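Local coordinates for Exo-beta-1,3-galactanase (Bifidobacterium bifidum, PDB 5FLW), which probably hydrolyses beta-1,3-linked galactan from the chain end, as a member of glycoside hydrolase family 43, at residues Y98-E102 / S136-V141; V176-T182 / H224-W230. One frame throughout, in Å; residues are numbered along the deposited sequence.

Contact 1: residues Y98-E102 / S136-V141; sequences YIHAE and SRDIGV
H100 lays one face of its imidazole on the backbone of R137. Its CB sits 3.3 Å from R137 O, and CG lies 3.2 Å from that same R137 O, which stands over the ring face. CG is anti to the backbone N of H100 (chi1 168°), which carries the ring out of its strand and across to R137. On one side of the ring, ND1 meets water 1 in the ring plane at 2.7 Å, and this water also reaches D138 OD1, itself in a salt bridge with R83. On the other, CD2 approaches the carbonyl oxygen of S136. R137 CA packs over the centre of the ring, a CH-pi contact 3.5 Å from the H100 centroid, while CE1 touches R137 CB. At the tip, NE2 donates a nearly straight hydrogen bond (2.7 Å, 163°) to E102 OE1, met on the anti side and tilted out of the carboxylate plane; with water 1 at ND1 it is likely to fix the ring's rotation.

The arrangement belongs to the five-bladed beta-propeller of family 43: the second strand of one blade, 95-102, packs nearly antiparallel against the innermost strand of the next, 139-143, its side chains resting on side chains and backbone of 136-141 with no direct hydrogen bond between the two segments. R137 runs alongside the imidazole, its guanidinium turned 79° from the ring, and R137 NE forms a long salt bridge of 3.6 Å with E102 OE1; R137 NH2 bonds Y106 O. E102 OE2 is taken by the backbone N atoms of Y108 and A109, and D138 OD2 by that of S190. Further along, I139 CD1 lies 3.8 Å from Y98 CB, and V141 CG1 meets Y98 CD2 at 3.8 Å, the Y98 and V141 side chains crossing at about a right angle.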
loop_
_atom_site.group_PDB
_atom_site.type_symbol
_atom_site.label_atom_id
_atom_site.label_comp_id
_atom_site.label_asym_id
_atom_site.label_seq_id
_atom_site.Cartn_x
_atom_site.Cartn_y
_atom_site.Cartn_z
ATOM N N TYR A 98 6.828 -7.070 -3.977
ATOM C CA TYR A 98 5.586 -7.582 -4.554
ATOM C C TYR A 98 4.946 -6.469 -5.374
ATOM O O TYR A 98 5.039 -5.294 -5.009
ATOM C CB TYR A 98 4.617 -8.047 -3.446
ATOM C CG TYR A 98 5.336 -8.886 -2.417
ATOM C CD1 TYR A 98 5.541 -10.255 -2.629
ATOM C CD2 TYR A 98 5.863 -8.304 -1.263
ATOM C CE1 TYR A 98 6.246 -11.035 -1.697
ATOM C CE2 TYR A 98 6.579 -9.052 -0.341
ATOM C CZ TYR A 98 6.767 -10.424 -0.554
ATOM O OH TYR A 98 7.465 -11.178 0.356
ATOM N N ILE A 99 4.302 -6.823 -6.485
ATOM C CA ILE A 99 3.694 -5.806 -7.341
ATOM C C ILE A 99 2.445 -6.402 -7.965
ATOM O O ILE A 99 2.372 -7.605 -8.217
ATOM C CB ILE A 99 4.709 -5.257 -8.391
ATOM C CG1 ILE A 99 4.196 -3.973 -9.060
ATOM C CG2 ILE A 99 5.051 -6.302 -9.426
ATOM C CD1 ILE A 99 5.276 -3.246 -9.755
ATOM N N HIS A 100 1.444 -5.564 -8.180
ATOM C CA HIS A 100 0.282 -6.002 -8.945
ATOM C C HIS A 100 0.683 -5.966 -10.424
ATOM O O HIS A 100 0.835 -4.878 -11.002
ATOM C CB HIS A 100 -0.933 -5.123 -8.622
ATOM C CG HIS A 100 -2.108 -5.300 -9.563
ATOM N ND1 HIS A 100 -3.135 -4.372 -9.637
ATOM C CD2 HIS A 100 -2.428 -6.284 -10.449
ATOM C CE1 HIS A 100 -4.020 -4.771 -10.536
ATOM N NE2 HIS A 100 -3.619 -5.926 -11.045
ATOM N N ALA A 101 0.911 -7.151 -11.020
ATOM C CA ALA A 101 1.225 -7.244 -12.437
ATOM C C ALA A 101 -0.089 -7.363 -13.208
ATOM O O ALA A 101 -0.917 -8.236 -12.907
ATOM C CB ALA A 101 2.136 -8.449 -12.723
ATOM N N GLU A 102 -0.273 -6.489 -14.197
ATOM C CA GLU A 102 -1.566 -6.340 -14.844
ATOM C C GLU A 102 -1.340 -6.103 -16.335
ATOM O O GLU A 102 -0.226 -5.793 -16.757
ATOM C CB GLU A 102 -2.369 -5.182 -14.209
ATOM C CG GLU A 102 -3.855 -5.185 -14.553
ATOM C CD GLU A 102 -4.469 -6.556 -14.358
ATOM O OE1 GLU A 102 -4.859 -6.915 -13.203
ATOM O OE2 GLU A 102 -4.540 -7.278 -15.362
ATOM N N SER A 136 -5.800 -11.460 -8.423
ATOM C CA SER A 136 -5.145 -10.581 -7.454
ATOM C C SER A 136 -4.918 -9.220 -8.115
ATOM O O SER A 136 -4.266 -9.136 -9.167
ATOM C CB SER A 136 -3.811 -11.177 -6.989
ATOM O OG SER A 136 -3.174 -10.314 -6.055
ATOM N N ARG A 137 -5.491 -8.163 -7.539
ATOM C CA ARG A 137 -5.268 -6.807 -8.047
ATOM C C ARG A 137 -4.580 -5.946 -6.983
ATOM O O ARG A 137 -3.399 -6.174 -6.718
ATOM C CB ARG A 137 -6.546 -6.251 -8.664
ATOM C CG ARG A 137 -6.917 -7.051 -9.930
ATOM C CD ARG A 137 -7.926 -6.305 -10.757
ATOM N NE ARG A 137 -8.304 -6.966 -12.004
ATOM C CZ ARG A 137 -9.318 -7.808 -12.074
ATOM N NH1 ARG A 137 -9.982 -8.083 -10.946
ATOM N NH2 ARG A 137 -9.688 -8.358 -13.236
ATOM N N ASP A 138 -5.272 -5.013 -6.319
ATOM C CA ASP A 138 -4.583 -4.206 -5.301
ATOM C C ASP A 138 -3.978 -5.100 -4.227
ATOM O O ASP A 138 -4.584 -6.097 -3.814
ATOM C CB ASP A 138 -5.557 -3.274 -4.591
ATOM C CG ASP A 138 -5.927 -2.061 -5.415
ATOM O OD1 ASP A 138 -5.497 -1.930 -6.601
ATOM O OD2 ASP A 138 -6.706 -1.257 -4.868
ATOM N N ILE A 139 -2.767 -4.748 -3.785
ATOM C CA ILE A 139 -2.068 -5.492 -2.750
ATOM C C ILE A 139 -1.564 -4.537 -1.668
ATOM O O ILE A 139 -1.361 -3.339 -1.898
ATOM C CB ILE A 139 -0.881 -6.341 -3.275
ATOM C CG1 ILE A 139 0.129 -5.434 -3.990
ATOM C CG2 ILE A 139 -1.362 -7.514 -4.162
ATOM C CD1 ILE A 139 1.509 -6.055 -4.110
ATOM N N GLY A 140 -1.358 -5.117 -0.470
ATOM C CA GLY A 140 -0.593 -4.495 0.592
ATOM C C GLY A 140 0.180 -5.578 1.324
ATOM O O GLY A 140 0.020 -6.759 1.028
ATOM N N VAL A 141 1.032 -5.174 2.272
ATOM C CA VAL A 141 1.798 -6.142 3.058
ATOM C C VAL A 141 1.681 -5.864 4.560
ATOM O O VAL A 141 1.430 -4.735 5.005
ATOM C CB VAL A 141 3.285 -6.240 2.629
ATOM C CG1 VAL A 141 3.405 -6.776 1.186
ATOM C CG2 VAL A 141 3.978 -4.881 2.789
HETATM O O HOH W 1 -3.284 -2.203 -8.079
#

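Contact 2: residues V176-T182 / H224-W230; sequences VACERAT and HGPWSEW
W230 NE1 donates to water 3 at 2.9 Å, and that water lies 2.7 Å from both E179 OE1 and R180 O, so three groups from the two segments grip it. This is the outer seam between two neighbouring propeller blades: strand 172-179, with its classic beta bulge at V176 and A177 opposite I162, meets the loop after strand 216-220. E179 bends at chi2 (-69°) and crosses W227 at about a right angle, with OE2 3.6 Å from W227 CD1; water 4 links the same OE2 to W227 N. With an alanine here in place of E179, waters 3 and 4 would probably lose their carboxylate anchor and a gap would open beside the W227 ring. T182 OG1 accepts from W230 N at 2.8 Å and 174°, and also lies at the edge of the W230 ring, near its plane. A181 CA covers a face of that indole, 3.9 Å from the centroid of its five-membered ring. At the other end, H224 is held through NE2 by E174 and through ND1 by D222, with one imidazole face toward V176 CG1, 3.7 Å from the ring centroid.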
loop_
_atom_site.group_PDB
_atom_site.type_symbol
_atom_site.label_atom_id
_atom_site.label_comp_id
_atom_site.label_asym_id
_atom_site.label_seq_id
_atom_site.Cartn_x
_atom_site.Cartn_y
_atom_site.Cartn_z
ATOM N N VAL A 176 -5.330 -17.025 4.624
ATOM C CA VAL A 176 -5.598 -16.811 6.053
ATOM C C VAL A 176 -7.025 -16.318 6.267
ATOM O O VAL A 176 -7.721 -16.745 7.208
ATOM C CB VAL A 176 -4.571 -15.817 6.641
ATOM C CG1 VAL A 176 -4.965 -15.372 8.047
ATOM C CG2 VAL A 176 -3.197 -16.413 6.656
ATOM N N ALA A 177 -7.466 -15.387 5.417
ATOM C CA ALA A 177 -8.780 -14.769 5.504
ATOM C C ALA A 177 -9.155 -14.267 4.117
ATOM O O ALA A 177 -8.285 -13.980 3.286
ATOM C CB ALA A 177 -8.800 -13.590 6.499
ATOM N N CYS A 178 -10.468 -14.188 3.874
ATOM C CA CYS A 178 -10.961 -13.582 2.645
ATOM C C CYS A 178 -12.255 -12.866 3.016
ATOM O O CYS A 178 -13.270 -13.521 3.294
ATOM C CB CYS A 178 -11.171 -14.629 1.552
ATOM S SG CYS A 178 -11.605 -13.870 -0.038
ATOM N N GLU A 179 -12.206 -11.534 3.069
ATOM C CA GLU A 179 -13.295 -10.756 3.639
ATOM C C GLU A 179 -13.957 -9.865 2.603
ATOM O O GLU A 179 -13.281 -9.164 1.825
ATOM C CB GLU A 179 -12.825 -9.881 4.835
ATOM C CG GLU A 179 -12.193 -10.712 5.954
ATOM C CD GLU A 179 -13.223 -11.578 6.680
ATOM O OE1 GLU A 179 -14.401 -11.155 6.798
ATOM O OE2 GLU A 179 -12.850 -12.686 7.153
ATOM N N ARG A 180 -15.288 -9.849 2.649
ATOM C CA ARG A 180 -16.085 -8.842 1.968
ATOM C C ARG A 180 -16.504 -7.816 3.006
ATOM O O ARG A 180 -16.681 -8.145 4.183
ATOM C CB ARG A 180 -17.323 -9.457 1.306
ATOM C CG ARG A 180 -17.026 -10.293 0.060
ATOM C CD ARG A 180 -18.304 -10.918 -0.441
ATOM N NE ARG A 180 -18.189 -11.482 -1.778
ATOM C CZ ARG A 180 -18.143 -12.783 -2.049
ATOM N NH1 ARG A 180 -18.186 -13.668 -1.070
ATOM N NH2 ARG A 180 -18.046 -13.201 -3.308
ATOM N N ALA A 181 -16.596 -6.560 2.575
ATOM C CA ALA A 181 -17.048 -5.523 3.483
ATOM C C ALA A 181 -18.512 -5.759 3.855
ATOM O O ALA A 181 -19.275 -6.440 3.147
ATOM C CB ALA A 181 -16.850 -4.123 2.891
ATOM N N THR A 182 -18.884 -5.206 5.008
ATOM C CA THR A 182 -20.233 -5.359 5.539
ATOM C C THR A 182 -21.273 -4.907 4.514
ATOM O O THR A 182 -21.193 -3.793 3.977
ATOM C CB THR A 182 -20.360 -4.520 6.823
ATOM O OG1 THR A 182 -19.286 -4.832 7.727
ATOM C CG2 THR A 182 -21.722 -4.801 7.502
ATOM N N HIS A 224 -6.913 -14.534 11.070
ATOM C CA HIS A 224 -7.982 -15.372 10.534
ATOM C C HIS A 224 -9.376 -14.839 10.864
ATOM O O HIS A 224 -10.364 -15.347 10.316
ATOM C CB HIS A 224 -7.885 -16.794 11.090
ATOM C CG HIS A 224 -6.615 -17.500 10.733
ATOM N ND1 HIS A 224 -5.481 -17.429 11.514
ATOM C CD2 HIS A 224 -6.299 -18.291 9.681
ATOM C CE1 HIS A 224 -4.522 -18.153 10.960
ATOM N NE2 HIS A 224 -4.993 -18.685 9.848
ATOM N N GLY A 225 -9.494 -13.864 11.760
ATOM C CA GLY A 225 -10.804 -13.391 12.157
ATOM C C GLY A 225 -11.268 -13.995 13.482
ATOM O O GLY A 225 -10.504 -14.728 14.147
ATOM N N PRO A 226 -12.531 -13.727 13.867
ATOM C CA PRO A 226 -13.511 -12.932 13.108
ATOM C C PRO A 226 -13.150 -11.461 12.976
ATOM O O PRO A 226 -12.666 -10.822 13.914
ATOM C CB PRO A 226 -14.792 -13.022 13.943
ATOM C CG PRO A 226 -14.388 -13.532 15.272
ATOM C CD PRO A 226 -13.085 -14.251 15.132
ATOM N N TRP A 227 -13.407 -10.937 11.787
ATOM C CA TRP A 227 -13.253 -9.519 11.523
ATOM C C TRP A 227 -14.561 -8.783 11.809
ATOM O O TRP A 227 -15.648 -9.247 11.460
ATOM C CB TRP A 227 -12.789 -9.310 10.083
ATOM C CG TRP A 227 -11.353 -9.691 9.924
ATOM C CD1 TRP A 227 -10.855 -10.903 9.506
ATOM C CD2 TRP A 227 -10.208 -8.872 10.219
ATOM N NE1 TRP A 227 -9.476 -10.877 9.497
ATOM C CE2 TRP A 227 -9.052 -9.645 9.933
ATOM C CE3 TRP A 227 -10.042 -7.555 10.676
ATOM C CZ2 TRP A 227 -7.743 -9.133 10.096
ATOM C CZ3 TRP A 227 -8.731 -7.048 10.851
ATOM C CH2 TRP A 227 -7.606 -7.838 10.555
ATOM N N SER A 228 -14.435 -7.633 12.469
ATOM C CA SER A 228 -15.580 -6.851 12.910
ATOM C C SER A 228 -16.282 -6.198 11.715
ATOM O O SER A 228 -15.795 -6.205 10.579
ATOM C CB SER A 228 -15.132 -5.768 13.893
ATOM O OG SER A 228 -14.508 -4.690 13.213
ATOM N N GLU A 229 -17.452 -5.620 11.996
ATOM C CA GLU A 229 -18.154 -4.780 11.032
ATOM C C GLU A 229 -17.197 -3.724 10.461
ATOM O O GLU A 229 -16.345 -3.195 11.178
ATOM C CB GLU A 229 -19.293 -4.086 11.787
ATOM C CG GLU A 229 -19.953 -2.963 11.029
ATOM C CD GLU A 229 -20.906 -2.116 11.888
ATOM O OE1 GLU A 229 -20.705 -2.012 13.124
ATOM O OE2 GLU A 229 -21.858 -1.538 11.326
ATOM N N TRP A 230 -17.359 -3.395 9.189
ATOM C CA TRP A 230 -16.520 -2.372 8.580
ATOM C C TRP A 230 -17.153 -1.006 8.847
ATOM O O TRP A 230 -18.318 -0.788 8.534
ATOM C CB TRP A 230 -16.347 -2.631 7.083
ATOM C CG TRP A 230 -15.506 -3.844 6.815
ATOM C CD1 TRP A 230 -15.901 -5.147 6.887
ATOM C CD2 TRP A 230 -14.121 -3.866 6.456
ATOM N NE1 TRP A 230 -14.852 -5.976 6.592
ATOM C CE2 TRP A 230 -13.746 -5.215 6.321
ATOM C CE3 TRP A 230 -13.162 -2.876 6.230
ATOM C CZ2 TRP A 230 -12.454 -5.598 5.970
ATOM C CZ3 TRP A 230 -11.884 -3.259 5.884
ATOM C CH2 TRP A 230 -11.541 -4.606 5.757
HETATM O O HOH W 2 -10.310 -16.829 8.039
HETATM O O HOH W 3 -15.660 -8.783 6.579
HETATM O O HOH W 4 -14.171 -12.891 9.887
#

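Contact 1 and contact 2 bracket one blade of the propeller, the sheet formed by strands 139-143, 149-155, 159-165 and 172-179. Contact 1 joins its innermost strand to the preceding blade, about 9 Å from the centre of the chain; contact 2 joins its outermost strand to the following blade, about 18 Å from that centre. They come in series along the chain, the first closing before the second opens. Their centres are 19 Å apart and their nearest atoms about 10 Å, so they do not touch. A buried contact nearer the middle and a partly buried one farther out, each with bridging water, thus tie three successive blades together, consistent with a propeller whose blades are locked at both inner and outer strands.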